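Local coordinates for heme utilization carrier protein (Escherichia coli O157:H7, PDB 6U9J) that probably binds and carries heme in the cytosol, and appears to be connected with anaerobic heme degradation, which yields anaerobilin, at residues V51-V61 / A128-R136; I96-I107 / S118-M129. One frame throughout, in Å; residues are numbered along the deposited sequence.

Interaction 1 of 2, residues V51-V61 / A128-R136; sequences VCEWGNVTTLV and AMLKIFLGR. With PO4 (phosphate ion), chain E.
Thr58 and Phe133 exchange both of their backbone hydrogen bonds, and of the two the one from Phe133 N to Thr58 O is the shorter, at 2.7 Å and 170° at the hydrogen. Each donor in this pair lies in the plane of the carbonyl it meets. Leu60 and Lys131 form the next hydrogen-bonded pair, Leu60 N reaching Lys131 O at 2.8 Å from a position tilted 20° off that carbonyl's plane. Strands 56-61 and 130-133 are thus antiparallel neighbours in the six-stranded sheet of the ChuX/HutX fold, and their axes run at 157°. Between the two pairs sits the non-hydrogen-bonded pair Thr59–Ile132, where CA-H...O contacts from Ile132 CA to Thr58 O and from Thr59 CA to Lys131 O add to the ladder.

Beyond the ladder, a phosphate ion, probably from the crystallisation liquor, bridges the segments by weak bonds: Thr58 OG1 meets its O1 at 3.1 Å, and Arg136 N faces its O3 and O4. Ser71 OG binds the same ion.

Side chains pack on both faces. On the face that carries Thr58, Leu60, Lys131 and Phe133, Leu60 CD1 approaches the Phe133 ring obliquely, 4.2 Å from CE1, while the extended Lys131 chain leads away to a salt bridge with Glu16. On the Thr59 and Ile132 face, Ile132 CG2, placed anti to its own backbone N, lies 3.9 Å from Val57 CG2 and meets Val51 CG1 tip to tip; Leu74 touches Val51, Thr59 and Ile132. Thr59 and Leu130 also pack on Leu68 of the second subunit. Past the ladder, Leu134 turns back to the Trp54 indole, its CD2 lying 3.6 Å from both CE3 and CZ3.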
loop_
_atom_site.group_PDB
_atom_site.type_symbol
_atom_site.label_atom_id
_atom_site.label_comp_id
_atom_site.label_asym_id
_atom_site.label_seq_id
_atom_site.Cartn_x
_atom_site.Cartn_y
_atom_site.Cartn_z
ATOM N N VAL A 51 -17.450 -2.828 -7.756
ATOM C CA VAL A 51 -16.313 -2.170 -8.408
ATOM C C VAL A 51 -15.512 -3.162 -9.237
ATOM O O VAL A 51 -14.894 -2.798 -10.247
ATOM C CB VAL A 51 -15.440 -1.466 -7.346
ATOM C CG1 VAL A 51 -14.186 -0.807 -7.965
ATOM C CG2 VAL A 51 -16.262 -0.433 -6.599
ATOM N N CYS A 52 -15.511 -4.437 -8.830
ATOM C CA CYS A 52 -14.811 -5.474 -9.579
ATOM C C CYS A 52 -15.311 -5.606 -11.012
ATOM O O CYS A 52 -14.639 -6.231 -11.839
ATOM C CB CYS A 52 -14.968 -6.827 -8.877
ATOM S SG CYS A 52 -13.941 -7.019 -7.394
ATOM N N GLU A 53 -16.473 -5.034 -11.331
ATOM C CA GLU A 53 -17.027 -5.140 -12.669
ATOM C C GLU A 53 -16.765 -3.914 -13.535
ATOM O O GLU A 53 -17.131 -3.921 -14.713
ATOM C CB GLU A 53 -18.533 -5.383 -12.584
ATOM C CG GLU A 53 -18.866 -6.616 -11.773
ATOM C CD GLU A 53 -20.341 -6.930 -11.771
ATOM O OE1 GLU A 53 -20.708 -8.072 -12.139
ATOM O OE2 GLU A 53 -21.129 -6.038 -11.399
ATOM N N TRP A 54 -16.120 -2.880 -12.990
ATOM C CA TRP A 54 -16.080 -1.570 -13.634
ATOM C C TRP A 54 -14.934 -1.390 -14.620
ATOM O O TRP A 54 -14.887 -0.349 -15.294
ATOM C CB TRP A 54 -15.977 -0.479 -12.572
ATOM C CG TRP A 54 -17.215 -0.251 -11.778
ATOM C CD1 TRP A 54 -18.424 -0.875 -11.925
ATOM C CD2 TRP A 54 -17.373 0.693 -10.712
ATOM N NE1 TRP A 54 -19.320 -0.382 -11.005
ATOM C CE2 TRP A 54 -18.700 0.582 -10.249
ATOM C CE3 TRP A 54 -16.517 1.625 -10.104
ATOM C CZ2 TRP A 54 -19.196 1.371 -9.206
ATOM C CZ3 TRP A 54 -17.006 2.400 -9.060
ATOM C CH2 TRP A 54 -18.338 2.265 -8.621
ATOM N N GLY A 55 -14.010 -2.341 -14.719
ATOM C CA GLY A 55 -12.830 -2.126 -15.545
ATOM C C GLY A 55 -11.655 -1.540 -14.783
ATOM O O GLY A 55 -11.516 -1.769 -13.579
ATOM N N ASN A 56 -10.796 -0.782 -15.459
ATOM C CA ASN A 56 -9.581 -0.306 -14.808
ATOM C C ASN A 56 -9.891 0.826 -13.836
ATOM O O ASN A 56 -10.403 1.884 -14.232
ATOM C CB ASN A 56 -8.558 0.140 -15.846
ATOM C CG ASN A 56 -8.086 -1.011 -16.723
ATOM O OD1 ASN A 56 -7.721 -2.078 -16.226
ATOM N ND2 ASN A 56 -8.082 -0.794 -18.035
ATOM N N VAL A 57 -9.568 0.604 -12.565
ATOM C CA VAL A 57 -9.662 1.616 -11.525
ATOM C C VAL A 57 -8.285 1.764 -10.881
ATOM O O VAL A 57 -7.375 0.976 -11.132
ATOM C CB VAL A 57 -10.735 1.270 -10.471
ATOM C CG1 VAL A 57 -12.129 1.235 -11.117
ATOM C CG2 VAL A 57 -10.429 -0.065 -9.773
ATOM N N THR A 58 -8.135 2.782 -10.038
ATOM C CA THR A 58 -6.903 2.997 -9.288
ATOM C C THR A 58 -7.155 2.793 -7.802
ATOM O O THR A 58 -7.936 3.529 -7.188
ATOM C CB THR A 58 -6.338 4.392 -9.535
ATOM O OG1 THR A 58 -6.134 4.576 -10.942
ATOM C CG2 THR A 58 -5.006 4.562 -8.790
ATOM N N THR A 59 -6.475 1.807 -7.224
ATOM C CA THR A 59 -6.546 1.515 -5.802
ATOM C C THR A 59 -5.314 2.094 -5.127
ATOM O O THR A 59 -4.194 1.885 -5.603
ATOM C CB THR A 59 -6.614 0.008 -5.566
ATOM O OG1 THR A 59 -7.748 -0.529 -6.254
ATOM C CG2 THR A 59 -6.727 -0.294 -4.080
ATOM N N LEU A 60 -5.521 2.828 -4.045
ATOM C CA LEU A 60 -4.462 3.590 -3.403
ATOM C C LEU A 60 -4.392 3.258 -1.918
ATOM O O LEU A 60 -5.419 3.177 -1.240
ATOM C CB LEU A 60 -4.704 5.103 -3.612
ATOM C CG LEU A 60 -3.726 6.133 -3.050
ATOM C CD1 LEU A 60 -3.633 7.341 -3.978
ATOM C CD2 LEU A 60 -4.136 6.554 -1.645
ATOM N N VAL A 61 -3.176 3.070 -1.406
ATOM C CA VAL A 61 -2.944 3.010 0.029
ATOM C C VAL A 61 -1.906 4.067 0.387
ATOM O O VAL A 61 -0.942 4.280 -0.356
ATOM C CB VAL A 61 -2.506 1.603 0.482
ATOM C CG1 VAL A 61 -1.175 1.219 -0.143
ATOM C CG2 VAL A 61 -2.457 1.534 2.005
ATOM N N ALA A 128 -8.845 7.051 6.630
ATOM C CA ALA A 128 -8.963 6.174 5.477
ATOM C C ALA A 128 -8.018 4.986 5.617
ATOM O O ALA A 128 -6.848 5.149 5.980
ATOM C CB ALA A 128 -8.665 6.955 4.190
ATOM N N MET A 129 -8.534 3.787 5.359
ATOM C CA MET A 129 -7.673 2.619 5.233
ATOM C C MET A 129 -7.399 2.239 3.786
ATOM O O MET A 129 -6.419 1.538 3.519
ATOM C CB MET A 129 -8.260 1.408 5.986
ATOM C CG MET A 129 -9.769 1.356 6.091
ATOM S SD MET A 129 -10.343 -0.117 6.985
ATOM C CE MET A 129 -9.807 -1.256 5.772
ATOM N N LEU A 130 -8.190 2.741 2.840
ATOM C CA LEU A 130 -8.008 2.381 1.444
ATOM C C LEU A 130 -8.827 3.361 0.629
ATOM O O LEU A 130 -9.844 3.855 1.109
ATOM C CB LEU A 130 -8.467 0.944 1.173
ATOM C CG LEU A 130 -8.020 0.362 -0.159
ATOM C CD1 LEU A 130 -6.521 0.083 -0.162
ATOM C CD2 LEU A 130 -8.811 -0.901 -0.456
ATOM N N LYS A 131 -8.367 3.659 -0.588
ATOM C CA LYS A 131 -9.117 4.499 -1.514
ATOM C C LYS A 131 -9.145 3.841 -2.884
ATOM O O LYS A 131 -8.169 3.214 -3.299
ATOM C CB LYS A 131 -8.494 5.910 -1.641
ATOM C CG LYS A 131 -8.457 6.704 -0.338
ATOM C CD LYS A 131 -8.011 8.143 -0.575
ATOM C CE LYS A 131 -7.910 8.916 0.727
ATOM N NZ LYS A 131 -7.617 10.364 0.453
ATOM N N ILE A 132 -10.268 3.967 -3.583
ATOM C CA ILE A 132 -10.370 3.581 -4.988
ATOM C C ILE A 132 -10.835 4.796 -5.771
ATOM O O ILE A 132 -11.830 5.424 -5.399
ATOM C CB ILE A 132 -11.339 2.409 -5.201
ATOM C CG1 ILE A 132 -10.874 1.177 -4.418
ATOM C CG2 ILE A 132 -11.443 2.070 -6.684
ATOM C CD1 ILE A 132 -11.912 0.074 -4.403
ATOM N N PHE A 133 -10.125 5.118 -6.854
ATOM C CA PHE A 133 -10.456 6.239 -7.725
ATOM C C PHE A 133 -10.860 5.732 -9.100
ATOM O O PHE A 133 -10.262 4.792 -9.618
ATOM C CB PHE A 133 -9.259 7.186 -7.881
ATOM C CG PHE A 133 -8.922 7.934 -6.638
ATOM C CD1 PHE A 133 -8.052 7.395 -5.704
ATOM C CD2 PHE A 133 -9.461 9.195 -6.407
ATOM C CE1 PHE A 133 -7.737 8.093 -4.546
ATOM C CE2 PHE A 133 -9.149 9.901 -5.250
ATOM C CZ PHE A 133 -8.289 9.348 -4.320
ATOM N N LEU A 134 -11.830 6.396 -9.729
ATOM C CA LEU A 134 -12.229 5.980 -11.065
ATOM C C LEU A 134 -11.112 6.229 -12.067
ATOM O O LEU A 134 -10.277 7.120 -11.890
ATOM C CB LEU A 134 -13.474 6.728 -11.517
ATOM C CG LEU A 134 -14.794 6.295 -10.912
ATOM C CD1 LEU A 134 -15.942 6.849 -11.748
ATOM C CD2 LEU A 134 -14.888 4.788 -10.820
ATOM N N GLY A 135 -11.116 5.426 -13.142
ATOM C CA GLY A 135 -10.096 5.524 -14.169
ATOM C C GLY A 135 -10.295 6.695 -15.118
ATOM O O GLY A 135 -11.322 7.370 -15.139
ATOM N N ARG A 136 -9.271 6.932 -15.931
ATOM C CA ARG A 136 -9.242 8.092 -16.810
ATOM C C ARG A 136 -8.793 7.682 -18.203
ATOM O O ARG A 136 -8.243 6.594 -18.409
ATOM C CB ARG A 136 -8.321 9.186 -16.259
ATOM C CG ARG A 136 -8.842 9.811 -14.972
ATOM C CD ARG A 136 -7.967 10.940 -14.472
ATOM N NE ARG A 136 -8.426 11.397 -13.168
ATOM C CZ ARG A 136 -9.275 12.402 -12.979
ATOM N NH1 ARG A 136 -9.648 12.728 -11.746
ATOM N NH2 ARG A 136 -9.762 13.075 -14.020
HETATM P P PO4 E . -6.457 4.549 -14.962
HETATM O O1 PO4 E . -6.845 3.595 -13.845
HETATM O O2 PO4 E . -4.986 4.388 -15.276
HETATM O O3 PO4 E . -7.276 4.247 -16.198
HETATM O O4 PO4 E . -6.709 5.979 -14.545
#

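Interaction 2 of 2, residues I96-I107 / S118-M129; sequences IKAENCTHIALI and SILFFNKEGSAM
Strands 103-107 and 118-122 run antiparallel at 163°, with their axes 4.7 Å apart, as the two arms of a beta hairpin within the six-stranded sheet. The pairs Ala105–Leu120 and Ile107–Ser118 each exchange two backbone hydrogen bonds. At His103 the pattern changes: Phe122 N donates to His103 O at 2.8 Å, but Phe122 O accepts a hydrogen bond from Thr102 N, less straight at 143°.

Water continues the link beyond this point. One water donates to Asn100 O and accepts from Lys124 N, and a second joins Thr102 OG1, His103 ND1 and Asn123 O. Asn123 opens a type I turn to Gly126, and its OD1 accepts from Ser127 N at 3.2 Å.

One face carries Ile104, Leu106, Ile119 and Phe121. Ile104 lies alongside Phe121 with CG1 3.9 Å from CD2, and its CG2 touches Ile119 CG2 at 3.7 Å. Cys101 SG, held anti to its backbone N, reaches the edge of the Phe121 ring. Leu106 packs on helix 144-157. On the other face, the Phe122 ring turns an edge to Ala105 CB, 3.8 Å from CE1, and helix 26-31 packs against His103, Ala105 and Ile107.

At the corner, Met129 SD packs beside Cys101 CB, and the bend at chi3 (-67°) brings Met129 CE to 3.6 Å from Ile96 CG2.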
loop_
_atom_site.group_PDB
_atom_site.type_symbol
_atom_site.label_atom_id
_atom_site.label_comp_id
_atom_site.label_asym_id
_atom_site.label_seq_id
_atom_site.Cartn_x
_atom_site.Cartn_y
_atom_site.Cartn_z
ATOM N N ILE A 96 -7.234 -7.385 3.380
ATOM C CA ILE A 96 -7.835 -6.230 4.038
ATOM C C ILE A 96 -8.536 -6.717 5.299
ATOM O O ILE A 96 -9.276 -7.700 5.258
ATOM C CB ILE A 96 -8.843 -5.498 3.130
ATOM C CG1 ILE A 96 -8.144 -4.948 1.885
ATOM C CG2 ILE A 96 -9.514 -4.352 3.895
ATOM C CD1 ILE A 96 -9.110 -4.595 0.774
ATOM N N LYS A 97 -8.304 -6.018 6.408
ATOM C CA LYS A 97 -9.064 -6.314 7.628
ATOM C C LYS A 97 -10.423 -5.633 7.476
ATOM O O LYS A 97 -10.706 -4.577 8.049
ATOM C CB LYS A 97 -8.317 -5.843 8.869
ATOM C CG LYS A 97 -7.031 -6.605 9.129
ATOM C CD LYS A 97 -6.291 -6.068 10.342
ATOM C CE LYS A 97 -4.931 -6.741 10.464
ATOM N NZ LYS A 97 -4.068 -6.071 11.480
ATOM N N ALA A 98 -11.284 -6.257 6.670
ATOM C CA ALA A 98 -12.537 -5.617 6.274
ATOM C C ALA A 98 -13.509 -5.441 7.432
ATOM O O ALA A 98 -14.368 -4.560 7.370
ATOM C CB ALA A 98 -13.210 -6.413 5.160
ATOM N N GLU A 99 -13.421 -6.260 8.483
ATOM C CA GLU A 99 -14.283 -5.992 9.625
ATOM C C GLU A 99 -13.836 -4.793 10.435
ATOM O O GLU A 99 -14.585 -4.341 11.314
ATOM C CB GLU A 99 -14.344 -7.217 10.540
ATOM C CG GLU A 99 -14.556 -8.500 9.783
ATOM C CD GLU A 99 -15.812 -8.481 8.943
ATOM O OE1 GLU A 99 -15.784 -9.050 7.831
ATOM O OE2 GLU A 99 -16.831 -7.917 9.400
ATOM N N ASN A 100 -12.643 -4.263 10.168
ATOM C CA ASN A 100 -12.236 -2.998 10.742
ATOM C C ASN A 100 -12.715 -1.816 9.904
ATOM O O ASN A 100 -12.510 -0.671 10.308
ATOM C CB ASN A 100 -10.714 -2.950 10.894
ATOM C CG ASN A 100 -10.240 -3.509 12.226
ATOM O OD1 ASN A 100 -11.008 -3.598 13.176
ATOM N ND2 ASN A 100 -8.961 -3.844 12.304
ATOM N N CYS A 101 -13.369 -2.081 8.772
ATOM C CA CYS A 101 -13.976 -1.023 7.971
ATOM C C CYS A 101 -15.346 -0.715 8.559
ATOM O O CYS A 101 -16.270 -1.531 8.451
ATOM C CB CYS A 101 -14.098 -1.458 6.518
ATOM S SG CYS A 101 -14.895 -0.170 5.512
ATOM N N THR A 102 -15.487 0.455 9.179
ATOM C CA THR A 102 -16.762 0.804 9.795
ATOM C C THR A 102 -17.631 1.716 8.938
ATOM O O THR A 102 -18.840 1.795 9.190
ATOM C CB THR A 102 -16.537 1.464 11.160
ATOM O OG1 THR A 102 -15.781 2.666 10.989
ATOM C CG2 THR A 102 -15.779 0.526 12.104
ATOM N N HIS A 103 -17.056 2.408 7.946
ATOM C CA HIS A 103 -17.812 3.274 7.047
ATOM C C HIS A 103 -17.171 3.234 5.674
ATOM O O HIS A 103 -15.963 3.012 5.547
ATOM C CB HIS A 103 -17.873 4.737 7.522
ATOM C CG HIS A 103 -18.579 4.899 8.828
ATOM N ND1 HIS A 103 -17.915 4.885 10.034
ATOM C CD2 HIS A 103 -19.895 5.026 9.119
ATOM C CE1 HIS A 103 -18.792 5.019 11.015
ATOM N NE2 HIS A 103 -20.001 5.097 10.487
ATOM N N ILE A 104 -17.999 3.458 4.654
ATOM C CA ILE A 104 -17.573 3.601 3.267
ATOM C C ILE A 104 -18.253 4.838 2.699
ATOM O O ILE A 104 -19.445 5.054 2.934
ATOM C CB ILE A 104 -17.941 2.361 2.432
ATOM C CG1 ILE A 104 -17.313 1.105 3.053
ATOM C CG2 ILE A 104 -17.530 2.558 0.957
ATOM C CD1 ILE A 104 -17.881 -0.182 2.482
ATOM N N ALA A 105 -17.510 5.644 1.944
ATOM C CA ALA A 105 -18.103 6.818 1.313
ATOM C C ALA A 105 -17.845 6.809 -0.182
ATOM O O ALA A 105 -16.760 6.442 -0.633
ATOM C CB ALA A 105 -17.566 8.121 1.914
ATOM N N LEU A 106 -18.847 7.222 -0.949
ATOM C CA LEU A 106 -18.673 7.555 -2.354
ATOM C C LEU A 106 -18.672 9.070 -2.459
ATOM O O LEU A 106 -19.580 9.724 -1.939
ATOM C CB LEU A 106 -19.787 6.961 -3.221
ATOM C CG LEU A 106 -19.563 5.513 -3.690
ATOM C CD1 LEU A 106 -19.529 4.546 -2.520
ATOM C CD2 LEU A 106 -20.629 5.092 -4.700
ATOM N N ILE A 107 -17.637 9.619 -3.094
ATOM C CA ILE A 107 -17.412 11.060 -3.144
ATOM C C ILE A 107 -17.228 11.525 -4.579
ATOM O O ILE A 107 -16.500 10.908 -5.357
ATOM C CB ILE A 107 -16.170 11.444 -2.314
ATOM C CG1 ILE A 107 -16.375 11.052 -0.852
ATOM C CG2 ILE A 107 -15.872 12.958 -2.465
ATOM C CD1 ILE A 107 -15.081 10.973 -0.059
ATOM N N SER A 118 -14.505 8.977 -6.131
ATOM C CA SER A 118 -13.705 8.091 -5.301
ATOM C C SER A 118 -14.575 7.322 -4.323
ATOM O O SER A 118 -15.688 7.726 -3.976
ATOM C CB SER A 118 -12.646 8.881 -4.517
ATOM O OG SER A 118 -13.247 9.799 -3.631
ATOM N N ILE A 119 -14.035 6.185 -3.877
ATOM C CA ILE A 119 -14.598 5.392 -2.789
ATOM C C ILE A 119 -13.568 5.351 -1.675
ATOM O O ILE A 119 -12.422 4.967 -1.913
ATOM C CB ILE A 119 -14.950 3.979 -3.260
ATOM C CG1 ILE A 119 -15.934 4.056 -4.415
ATOM C CG2 ILE A 119 -15.500 3.116 -2.101
ATOM C CD1 ILE A 119 -16.114 2.761 -5.139
ATOM N N LEU A 120 -13.964 5.766 -0.478
ATOM C CA LEU A 120 -13.091 5.787 0.688
ATOM C C LEU A 120 -13.583 4.749 1.679
ATOM O O LEU A 120 -14.776 4.707 2.000
ATOM C CB LEU A 120 -13.068 7.161 1.360
ATOM C CG LEU A 120 -11.969 8.120 0.915
ATOM C CD1 LEU A 120 -11.973 8.256 -0.597
ATOM C CD2 LEU A 120 -12.179 9.470 1.575
ATOM N N PHE A 121 -12.662 3.929 2.169
ATOM C CA PHE A 121 -12.947 2.955 3.214
ATOM C C PHE A 121 -12.354 3.485 4.507
ATOM O O PHE A 121 -11.162 3.800 4.554
ATOM C CB PHE A 121 -12.346 1.586 2.878
ATOM C CG PHE A 121 -12.865 0.980 1.598
ATOM C CD1 PHE A 121 -12.359 1.383 0.363
ATOM C CD2 PHE A 121 -13.845 -0.003 1.622
ATOM C CE1 PHE A 121 -12.826 0.832 -0.815
ATOM C CE2 PHE A 121 -14.313 -0.566 0.461
ATOM C CZ PHE A 121 -13.811 -0.150 -0.772
ATOM N N PHE A 122 -13.177 3.594 5.546
ATOM C CA PHE A 122 -12.768 4.196 6.813
ATOM C C PHE A 122 -12.599 3.162 7.919
ATOM O O PHE A 122 -13.381 2.209 8.024
ATOM C CB PHE A 122 -13.800 5.217 7.292
ATOM C CG PHE A 122 -13.910 6.418 6.423
ATOM C CD1 PHE A 122 -14.790 6.429 5.357
ATOM C CD2 PHE A 122 -13.128 7.523 6.669
ATOM C CE1 PHE A 122 -14.899 7.548 4.542
ATOM C CE2 PHE A 122 -13.225 8.647 5.863
ATOM C CZ PHE A 122 -14.115 8.652 4.796
ATOM N N ASN A 123 -11.616 3.402 8.788
ATOM C CA ASN A 123 -11.469 2.613 10.003
ATOM C C ASN A 123 -12.281 3.255 11.130
ATOM O O ASN A 123 -12.955 4.271 10.946
ATOM C CB ASN A 123 -9.989 2.449 10.373
ATOM C CG ASN A 123 -9.289 3.772 10.647
ATOM O OD1 ASN A 123 -9.887 4.731 11.128
ATOM N ND2 ASN A 123 -7.998 3.819 10.342
ATOM N N LYS A 124 -12.219 2.658 12.318
ATOM C CA LYS A 124 -13.034 3.145 13.423
ATOM C C LYS A 124 -12.573 4.488 13.970
ATOM O O LYS A 124 -13.327 5.115 14.720
ATOM C CB LYS A 124 -13.053 2.112 14.550
ATOM C CG LYS A 124 -11.740 1.984 15.300
ATOM C CD LYS A 124 -11.719 0.700 16.128
ATOM C CE LYS A 124 -10.686 0.765 17.239
ATOM N NZ LYS A 124 -9.299 0.910 16.720
ATOM N N GLU A 125 -11.365 4.940 13.639
ATOM C CA GLU A 125 -10.923 6.272 14.028
ATOM C C GLU A 125 -11.382 7.339 13.046
ATOM O O GLU A 125 -11.078 8.519 13.249
ATOM C CB GLU A 125 -9.396 6.324 14.147
ATOM C CG GLU A 125 -8.772 5.105 14.834
ATOM C CD GLU A 125 -8.862 5.158 16.352
ATOM O OE1 GLU A 125 -8.204 4.327 17.015
ATOM O OE2 GLU A 125 -9.583 6.031 16.884
ATOM N N GLY A 126 -12.084 6.952 11.982
ATOM C CA GLY A 126 -12.545 7.919 11.005
ATOM C C GLY A 126 -11.519 8.347 9.985
ATOM O O GLY A 126 -11.727 9.358 9.304
ATOM N N SER A 127 -10.408 7.629 9.862
ATOM C CA SER A 127 -9.438 7.901 8.814
ATOM C C SER A 127 -9.521 6.813 7.751
ATOM O O SER A 127 -10.174 5.781 7.930
ATOM C CB SER A 127 -8.016 8.015 9.384
ATOM O OG SER A 127 -7.739 7.001 10.328
ATOM N N ALA A 128 -8.845 7.051 6.630
ATOM C CA ALA A 128 -8.963 6.174 5.477
ATOM C C ALA A 128 -8.018 4.986 5.617
ATOM O O ALA A 128 -6.848 5.149 5.980
ATOM C CB ALA A 128 -8.665 6.955 4.190
ATOM N N MET A 129 -8.534 3.787 5.359
ATOM C CA MET A 129 -7.673 2.619 5.233
ATOM C C MET A 129 -7.399 2.239 3.786
ATOM O O MET A 129 -6.419 1.538 3.519
ATOM C CB MET A 129 -8.260 1.408 5.986
ATOM C CG MET A 129 -9.769 1.356 6.091
ATOM S SD MET A 129 -10.343 -0.117 6.985
ATOM C CE MET A 129 -9.807 -1.256 5.772
HETATM O O HOH W 1 -11.496 0.013 12.639
HETATM O O HOH W 2 -15.311 5.578 10.679
HETATM O O HOH W 3 -13.556 12.303 -5.219
#

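The centres of the two interactions lie about 13 Å apart in one sheet, where the strand order 103-111, 114-122, 128-133, 56-62 places them side by side. Along the chain, residues 51-61 come first, then both segments of interaction 2, and 130-136 last, so the hairpin contact falls within the sequence span bridged by interaction 1. Ala128 and Met129 belong to both. The join is direct: Ile132 O lies 2.8 Å from Ile119 N, a probable hydrogen bond. A classic beta bulge sets Met129 and Leu130 together opposite Phe121. Both contacts reach the second subunit, so this part of the fold lies at the dimer interface; Ile96 pairs there in an antiparallel ladder with a strand of that chain.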